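Local coordinates for dihydropteridine reductase (Caenorhabditis elegans, PDB 1OOE), which probably catalyses the NADH- or NADPH-dependent reduction of quinonoid dihydrobiopterin to tetrahydrobiopterin, as a homodimer of the short-chain dehydrogenase/reductase family, at residues 58-61 against 62-66; 50-53 against 54-57. One frame throughout, in Å; residues are numbered along the deposited sequence.

Both contacts belong to helix 53-68, which follows strand 43-46 in the Rossmann-type fold of this reductase. Contact 2 is the start of the helix, where Asn-52 and Glu-55 cap its first turn. Contact 1 continues directly along the same helix. Their centres lie 12 Å apart, and each is about 19 Å from the centre of the chain. The same helix 93-118 packs beside both. It meets Trp-53, Gln-56 and Glu-57 in contact 2, and Ile-60, Leu-61 and Thr-64 in contact 1. Only contact 2 also touches the second subunit; strands 4-9, 28-34 and 43-46 lie against contact 1.

Contact 1. Residues 58-61 against 62-66; sequences QSIL and EQTAS
Gln-58 and Glu-62 lie side by side on the exposed side of the helix and point the same way. Their amide and carboxylate planes are turned 65° apart. NE2 of Gln-58 stays 3.6 Å from OE2 of Glu-62, which is contact without a hydrogen bond. Ser-59 is gripped by Gln-63, whose backbone N binds Ser-59 O at 3.0 Å. The side chain of Gln-63 runs back along the helix, and NE2 reaches Ser-59 OG at 3.0 Å in a bent bond (133° at the hydrogen). NE2 also bonds Ser-59 O weakly at 3.3 Å. OG is brought up to this amide by standing anti to the Ser-59 backbone N (chi1 -176°). Ile-60 O takes two bonds from Thr-64. The hydroxyl OG1 comes to 2.9 Å and the backbone N to 3.0 Å, from opposite faces of the carbonyl plane. Thr-64 is buried, and its hydroxyl proton is used within its own helix. Leu-61 O accepts from Ala-65 N. Ile-60 and Thr-64 face strands 4-9 and 28-34, and Leu-61 and Thr-64 rest on Leu-114 of helix 93-118. Gln-63 NE2 also bonds Leu-46 O, at the end of strand 43-46.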
ATOM      1  N   GLN A  58      14.461 -14.088   0.588  1.00 10.53           N
ATOM      2  CA  GLN A  58      15.233 -15.321   0.645  1.00  9.85           C
ATOM      3  C   GLN A  58      16.537 -15.173   1.416  1.00  9.72           C
ATOM      4  O   GLN A  58      16.843 -15.982   2.292  1.00 10.53           O
ATOM      5  CB  GLN A  58      15.534 -15.830  -0.769  1.00 11.64           C
ATOM      6  CG  GLN A  58      16.179 -17.209  -0.785  1.00 15.24           C
ATOM      7  CD  GLN A  58      16.369 -17.745  -2.191  1.00 19.62           C
ATOM      8  OE1 GLN A  58      15.438 -17.743  -2.995  1.00 23.66           O
ATOM      9  NE2 GLN A  58      17.574 -18.215  -2.489  1.00 23.03           N
ATOM     10  N   SER A  59      17.300 -14.131   1.102  1.00  9.19           N
ATOM     11  CA  SER A  59      18.581 -13.911   1.759  1.00 10.26           C
ATOM     12  C   SER A  59      18.434 -13.638   3.250  1.00 10.45           C
ATOM     13  O   SER A  59      19.152 -14.212   4.065  1.00 10.59           O
ATOM     14  CB  SER A  59      19.322 -12.748   1.099  1.00 11.82           C
ATOM     15  OG  SER A  59      20.610 -12.593   1.665  1.00 13.22           O
ATOM     16  N   ILE A  60      17.502 -12.761   3.604  1.00  9.14           N
ATOM     17  CA  ILE A  60      17.284 -12.425   5.002  1.00  8.07           C
ATOM     18  C   ILE A  60      16.801 -13.647   5.791  1.00  8.64           C
ATOM     19  O   ILE A  60      17.276 -13.908   6.897  1.00  8.79           O
ATOM     20  CB  ILE A  60      16.270 -11.265   5.129  1.00  8.73           C
ATOM     21  CG1 ILE A  60      16.887  -9.986   4.547  1.00  9.73           C
ATOM     22  CG2 ILE A  60      15.903 -11.038   6.587  1.00  7.88           C
ATOM     23  CD1 ILE A  60      15.889  -8.853   4.337  1.00 10.20           C
ATOM     24  N   LEU A  61      15.878 -14.409   5.214  1.00  7.44           N
ATOM     25  CA  LEU A  61      15.374 -15.600   5.893  1.00  9.66           C
ATOM     26  C   LEU A  61      16.464 -16.656   6.059  1.00 10.46           C
ATOM     27  O   LEU A  61      16.579 -17.275   7.115  1.00 12.86           O
ATOM     28  CB  LEU A  61      14.187 -16.198   5.134  1.00 11.28           C
ATOM     29  CG  LEU A  61      12.795 -15.702   5.540  1.00 12.32           C
ATOM     30  CD1 LEU A  61      12.735 -14.186   5.455  1.00 13.47           C
ATOM     31  CD2 LEU A  61      11.744 -16.344   4.645  1.00 15.10           C
ATOM     32  N   GLU A  62      17.269 -16.864   5.021  1.00 11.93           N
ATOM     33  CA  GLU A  62      18.330 -17.861   5.111  1.00 11.21           C
ATOM     34  C   GLU A  62      19.325 -17.500   6.202  1.00 11.81           C
ATOM     35  O   GLU A  62      19.693 -18.346   7.014  1.00 12.92           O
ATOM     36  CB  GLU A  62      19.070 -18.000   3.774  1.00 13.88           C
ATOM     37  CG  GLU A  62      18.209 -18.506   2.630  1.00 18.87           C
ATOM     38  CD  GLU A  62      18.982 -18.651   1.328  1.00 22.36           C
ATOM     39  OE1 GLU A  62      19.818 -17.770   1.026  1.00 26.06           O
ATOM     40  OE2 GLU A  62      18.743 -19.636   0.600  1.00 24.89           O
ATOM     41  N   GLN A  63      19.754 -16.241   6.221  1.00 11.12           N
ATOM     42  CA  GLN A  63      20.720 -15.783   7.212  1.00 10.70           C
ATOM     43  C   GLN A  63      20.184 -15.824   8.633  1.00 11.20           C
ATOM     44  O   GLN A  63      20.909 -16.174   9.568  1.00 11.66           O
ATOM     45  CB  GLN A  63      21.169 -14.359   6.898  1.00 11.39           C
ATOM     46  CG  GLN A  63      21.964 -14.217   5.622  1.00 12.50           C
ATOM     47  CD  GLN A  63      22.362 -12.782   5.378  1.00 12.33           C
ATOM     48  OE1 GLN A  63      23.182 -12.221   6.106  1.00 12.27           O
ATOM     49  NE2 GLN A  63      21.767 -12.169   4.363  1.00 10.38           N
ATOM     50  N   THR A  64      18.920 -15.456   8.806  1.00 11.03           N
ATOM     51  CA  THR A  64      18.330 -15.458  10.140  1.00  9.91           C
ATOM     52  C   THR A  64      18.180 -16.885  10.667  1.00 11.44           C
ATOM     53  O   THR A  64      18.427 -17.148  11.850  1.00 10.54           O
ATOM     54  CB  THR A  64      16.959 -14.752  10.138  1.00 10.86           C
ATOM     55  OG1 THR A  64      17.135 -13.392   9.714  1.00  9.76           O
ATOM     56  CG2 THR A  64      16.346 -14.760  11.535  1.00 13.27           C
ATOM     57  N   ALA A  65      17.788 -17.802   9.790  1.00 10.94           N
ATOM     58  CA  ALA A  65      17.625 -19.197  10.182  1.00 12.90           C
ATOM     59  C   ALA A  65      18.971 -19.813  10.554  1.00 13.11           C
ATOM     60  O   ALA A  65      19.061 -20.599  11.498  1.00 12.37           O
ATOM     61  CB  ALA A  65      16.977 -19.991   9.052  1.00 12.51           C
ATOM     62  N   SER A  66      20.016 -19.458   9.813  1.00 14.94           N
ATOM     63  CA  SER A  66      21.349 -19.986  10.091  1.00 15.77           C
ATOM     64  C   SER A  66      21.832 -19.516  11.461  1.00 15.81           C
ATOM     65  O   SER A  66      22.519 -20.246  12.176  1.00 17.06           O
ATOM     66  CB  SER A  66      22.338 -19.527   9.015  1.00 16.79           C
ATOM     67  OG  SER A  66      23.639 -20.036   9.265  1.00 20.03           O
TER

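Contact 2. Residues 50-53 against 54-57; sequences NKNW and TEQE
The carboxylate of Glu-55 lies over one face of the Asn-52 amide, with OE1 above Asn-52 CG at 3.2 Å. Their planes are 30° apart, and the two side chains cross at about a right angle. OE1 also comes near Asn-52 ND2, but the angle is too poor for a hydrogen bond. OD1 of Asn-52 accepts from the backbone N of Glu-55 at 2.8 Å, with the donor almost in line with the C=O bond. In return, OE1 of Glu-55 accepts from the backbone N of Asn-52 at 2.9 Å. That bond is nearly straight at the hydrogen (171°) and uses the anti lone pair of OE1. The CG atom of Asn-52 sits between its backbone N and carbonyl carbon (chi1 59°), which swings OD1 over the first turn.

Lys-51 lies across Glu-55 at about a right angle, CB against CB at 3.6 Å. Its ammonium group goes elsewhere, NZ ending 6.5 Å from Glu-55 OE2, too far for a salt bridge. The extended side chain of Gln-56 runs back toward the loop, and its NE2 makes a weak bond to Lys-51 O at 3.3 Å. Backbone bonds from Gln-56 N to Asn-52 O and from Glu-57 N to Trp-53 O begin the regular helical pattern.

The indole of Trp-53 is buried on another side of the turn. It stacks with Trp-106 and touches Val-105 and Ala-109 of helix 93-118. Trp-53 and Glu-57 also pack on Val-94 of the second subunit, and Thr-54 on its Lys-95, so the helix start forms part of the dimer interface.

The reciprocal bonds of Asn-52 and Glu-55 are a capping box. Asn-52 is the N-cap, and the box closes the N-terminal end of helix 53-68 in this Rossmann-type fold.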
ATOM      1  N   ASN A  50      20.361  -3.825  -3.613  1.00 19.53           N
ATOM      2  CA  ASN A  50      20.228  -3.973  -5.062  1.00 19.96           C
ATOM      3  C   ASN A  50      19.326  -5.139  -5.461  1.00 18.05           C
ATOM      4  O   ASN A  50      18.842  -5.195  -6.593  1.00 18.09           O
ATOM      5  CB  ASN A  50      21.604  -4.154  -5.715  1.00 22.82           C
ATOM      6  CG  ASN A  50      22.499  -2.942  -5.543  1.00 26.16           C
ATOM      7  OD1 ASN A  50      22.092  -1.811  -5.809  1.00 26.82           O
ATOM      8  ND2 ASN A  50      23.733  -3.174  -5.104  1.00 26.66           N
ATOM      9  N   LYS A  51      19.102  -6.068  -4.535  1.00 15.20           N
ATOM     10  CA  LYS A  51      18.257  -7.229  -4.806  1.00 15.37           C
ATOM     11  C   LYS A  51      16.773  -6.871  -4.756  1.00 13.60           C
ATOM     12  O   LYS A  51      16.382  -5.916  -4.075  1.00 13.99           O
ATOM     13  CB  LYS A  51      18.558  -8.339  -3.791  1.00 14.40           C
ATOM     14  CG  LYS A  51      19.986  -8.853  -3.889  1.00 18.62           C
ATOM     15  CD  LYS A  51      20.230 -10.031  -2.973  1.00 19.82           C
ATOM     16  CE  LYS A  51      21.599 -10.639  -3.231  1.00 20.70           C
ATOM     17  NZ  LYS A  51      21.785 -11.888  -2.450  1.00 21.58           N
ATOM     18  N   ASN A  52      15.949  -7.626  -5.485  1.00 13.76           N
ATOM     19  CA  ASN A  52      14.512  -7.357  -5.492  1.00 12.55           C
ATOM     20  C   ASN A  52      13.848  -7.888  -4.223  1.00 12.42           C
ATOM     21  O   ASN A  52      14.518  -8.455  -3.361  1.00 11.09           O
ATOM     22  CB  ASN A  52      13.827  -7.930  -6.751  1.00 15.86           C
ATOM     23  CG  ASN A  52      13.992  -9.433  -6.896  1.00 17.00           C
ATOM     24  OD1 ASN A  52      13.830 -10.189  -5.938  1.00 15.58           O
ATOM     25  ND2 ASN A  52      14.290  -9.876  -8.115  1.00 18.85           N
ATOM     26  N   TRP A  53      12.535  -7.705  -4.114  1.00 10.68           N
ATOM     27  CA  TRP A  53      11.789  -8.113  -2.926  1.00 10.39           C
ATOM     28  C   TRP A  53      11.959  -9.584  -2.552  1.00 10.23           C
ATOM     29  O   TRP A  53      12.331  -9.896  -1.422  1.00  9.62           O
ATOM     30  CB  TRP A  53      10.300  -7.802  -3.112  1.00  8.87           C
ATOM     31  CG  TRP A  53       9.525  -7.610  -1.826  1.00  8.49           C
ATOM     32  CD1 TRP A  53       9.937  -7.909  -0.553  1.00  8.50           C
ATOM     33  CD2 TRP A  53       8.197  -7.090  -1.703  1.00  7.64           C
ATOM     34  NE1 TRP A  53       8.940  -7.605   0.352  1.00  8.22           N
ATOM     35  CE2 TRP A  53       7.863  -7.101  -0.329  1.00  9.43           C
ATOM     36  CE3 TRP A  53       7.255  -6.613  -2.624  1.00 10.87           C
ATOM     37  CZ2 TRP A  53       6.623  -6.654   0.144  1.00 10.32           C
ATOM     38  CZ3 TRP A  53       6.029  -6.170  -2.156  1.00 11.20           C
ATOM     39  CH2 TRP A  53       5.722  -6.193  -0.783  1.00  9.71           C
ATOM     40  N   THR A  54      11.689 -10.485  -3.493  1.00 10.10           N
ATOM     41  CA  THR A  54      11.813 -11.911  -3.211  1.00 10.46           C
ATOM     42  C   THR A  54      13.260 -12.323  -2.946  1.00  9.67           C
ATOM     43  O   THR A  54      13.517 -13.203  -2.125  1.00 10.70           O
ATOM     44  CB  THR A  54      11.210 -12.775  -4.353  1.00 12.36           C
ATOM     45  OG1 THR A  54      11.788 -12.397  -5.609  1.00 12.18           O
ATOM     46  CG2 THR A  54       9.702 -12.589  -4.417  1.00 12.17           C
ATOM     47  N   GLU A  55      14.208 -11.684  -3.626  1.00 10.22           N
ATOM     48  CA  GLU A  55      15.617 -12.001  -3.405  1.00 10.15           C
ATOM     49  C   GLU A  55      16.002 -11.572  -1.990  1.00 10.74           C
ATOM     50  O   GLU A  55      16.741 -12.273  -1.297  1.00 10.82           O
ATOM     51  CB  GLU A  55      16.506 -11.287  -4.434  1.00 11.35           C
ATOM     52  CG  GLU A  55      16.351 -11.800  -5.863  1.00 15.31           C
ATOM     53  CD  GLU A  55      17.234 -11.052  -6.853  1.00 17.40           C
ATOM     54  OE1 GLU A  55      17.207  -9.801  -6.855  1.00 18.34           O
ATOM     55  OE2 GLU A  55      17.949 -11.712  -7.638  1.00 20.30           O
ATOM     56  N   GLN A  56      15.502 -10.415  -1.557  1.00 10.59           N
ATOM     57  CA  GLN A  56      15.799  -9.937  -0.212  1.00 10.77           C
ATOM     58  C   GLN A  56      15.178 -10.861   0.830  1.00 10.85           C
ATOM     59  O   GLN A  56      15.813 -11.186   1.835  1.00  8.23           O
ATOM     60  CB  GLN A  56      15.286  -8.506  -0.018  1.00 10.45           C
ATOM     61  CG  GLN A  56      16.317  -7.432  -0.332  1.00 12.93           C
ATOM     62  CD  GLN A  56      15.817  -6.043   0.008  1.00 11.93           C
ATOM     63  OE1 GLN A  56      15.170  -5.842   1.036  1.00 13.93           O
ATOM     64  NE2 GLN A  56      16.123  -5.072  -0.849  1.00 15.73           N
ATOM     65  N   GLU A  57      13.940 -11.288   0.590  1.00 11.49           N
ATOM     66  CA  GLU A  57      13.272 -12.193   1.519  1.00 11.71           C
ATOM     67  C   GLU A  57      14.106 -13.457   1.701  1.00 11.45           C
ATOM     68  O   GLU A  57      14.429 -13.850   2.821  1.00 12.56           O
ATOM     69  CB  GLU A  57      11.883 -12.604   1.009  1.00 11.24           C
ATOM     70  CG  GLU A  57      11.265 -13.706   1.877  1.00 12.60           C
ATOM     71  CD  GLU A  57      10.058 -14.384   1.260  1.00 13.20           C
ATOM     72  OE1 GLU A  57       9.965 -14.455   0.017  1.00 11.86           O
ATOM     73  OE2 GLU A  57       9.208 -14.872   2.032  1.00 15.63           O
TER